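PDB 1O75: putative DD-carboxypeptidase TP_0574 from Treponema pallidum, which shows zinc-dependent carboxypeptidase activity on synthetic depsipeptides, binds penicillin, and may reduce peptidoglycan cross-linking in this spirochaete. Local coordinates for residues Thr316-Ala319 with Arg323-Val326. The protein carries 2 engineered substitutions. Residues are numbered along the deposited sequence; the frame is centred on the assembly and turned at random. Where two conformers were deposited one is given.
Sequences TLIA and RDVV
Leu317 and Val325 form an antiparallel hydrogen-bonded pair: Leu317 N reaches Val325 O at 2.8 Å with an N-H...O angle of 169°, while the return bond from Val325 N to Leu317 O is longer, 3.3 Å, on an in-plane lone pair. Thr316 CA lies 3.4 Å from Val325 O, a CA-H...O contact with 143° at the hydrogen. Toward the turn the segments diverge, CA to CA 5.5 Å between Ile318 and Asp324, and water takes over. One molecule bridges Leu317 O and Arg323 O; a second accepts from Ala319 N and lies 2.7 Å from Asp324 OD1.

Side-chain packing divides between two faces. On one, Val325 CB lies 3.9 Å from both CB and CD2 of Leu317, and Tyr251 of helix 245-252 touches both. On the other, Thr316 and Val326 lie side by side, Thr316 OG1 4.0 Å from Val326 CG2. With chi1 at -60°, Thr316 sets OG1 beside its backbone N and turns CG2 to within 3.6 Å of Asp324 OD2. Stronger carboxylate partners are Arg201, salt-bridged to OD2, and Asn187, hydrogen-bonded to OD1.

Register and pairing identify a beta hairpin's turn end, strands 311-319 and 325-331, the latter outermost in a four-stranded antiparallel sheet of this chain.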
# COMPACT_ATOMS: atom_id res chain seq x y z
N THR B 316 -8.08 -9.91 -20.48
CA THR B 316 -9.51 -9.95 -20.25
C THR B 316 -9.77 -10.58 -18.87
O THR B 316 -9.51 -11.76 -18.69
CB THR B 316 -10.22 -10.79 -21.35
OG1 THR B 316 -9.96 -10.19 -22.63
CG2 THR B 316 -11.76 -10.81 -21.11
N LEU B 317 -10.29 -9.79 -17.94
CA LEU B 317 -10.62 -10.26 -16.58
C LEU B 317 -11.99 -10.94 -16.61
O LEU B 317 -12.96 -10.34 -17.06
CB LEU B 317 -10.68 -9.07 -15.61
CG LEU B 317 -9.40 -8.53 -14.97
CD1 LEU B 317 -8.25 -8.60 -15.91
CD2 LEU B 317 -9.65 -7.12 -14.49
N ILE B 318 -12.06 -12.16 -16.10
CA ILE B 318 -13.28 -12.96 -16.11
C ILE B 318 -13.79 -13.21 -14.69
O ILE B 318 -13.11 -13.81 -13.86
CB ILE B 318 -13.00 -14.28 -16.83
CG1 ILE B 318 -12.60 -13.97 -18.30
CG2 ILE B 318 -14.22 -15.18 -16.76
CD1 ILE B 318 -11.96 -15.14 -19.00
N ALA B 319 -15.01 -12.75 -14.43
CA ALA B 319 -15.62 -12.86 -13.10
C ALA B 319 -17.11 -13.16 -13.21
O ALA B 319 -17.79 -12.60 -14.05
CB ALA B 319 -15.40 -11.54 -12.33
N ARG B 323 -19.53 -8.10 -16.38
CA ARG B 323 -19.16 -7.94 -17.78
C ARG B 323 -17.63 -8.12 -17.81
O ARG B 323 -16.94 -7.78 -16.83
CB ARG B 323 -19.55 -6.53 -18.24
CG ARG B 323 -19.48 -6.29 -19.74
CD ARG B 323 -20.33 -5.08 -20.14
NE ARG B 323 -19.77 -3.81 -19.68
CZ ARG B 323 -20.44 -2.91 -18.97
NH1 ARG B 323 -21.70 -3.13 -18.63
NH2 ARG B 323 -19.85 -1.77 -18.62
N ASP B 324 -17.09 -8.67 -18.89
CA ASP B 324 -15.63 -8.85 -18.99
C ASP B 324 -14.96 -7.47 -18.90
O ASP B 324 -15.50 -6.47 -19.34
CB ASP B 324 -15.23 -9.51 -20.33
CG ASP B 324 -15.53 -11.01 -20.38
OD1 ASP B 324 -16.07 -11.58 -19.40
OD2 ASP B 324 -15.22 -11.64 -21.41
N VAL B 325 -13.78 -7.41 -18.29
CA VAL B 325 -13.06 -6.15 -18.21
C VAL B 325 -11.85 -6.34 -19.11
O VAL B 325 -11.01 -7.20 -18.84
CB VAL B 325 -12.58 -5.88 -16.79
CG1 VAL B 325 -11.71 -4.61 -16.78
CG2 VAL B 325 -13.80 -5.73 -15.87
N VAL B 326 -11.74 -5.53 -20.15
CA VAL B 326 -10.64 -5.68 -21.09
C VAL B 326 -9.65 -4.55 -20.93
O VAL B 326 -10.03 -3.38 -20.92
CB VAL B 326 -11.15 -5.69 -22.57
CG1 VAL B 326 -9.99 -5.89 -23.54
CG2 VAL B 326 -12.17 -6.82 -22.77
O HOH W 1 -14.92 -9.21 -15.16
O HOH W 2 -16.62 -11.83 -16.74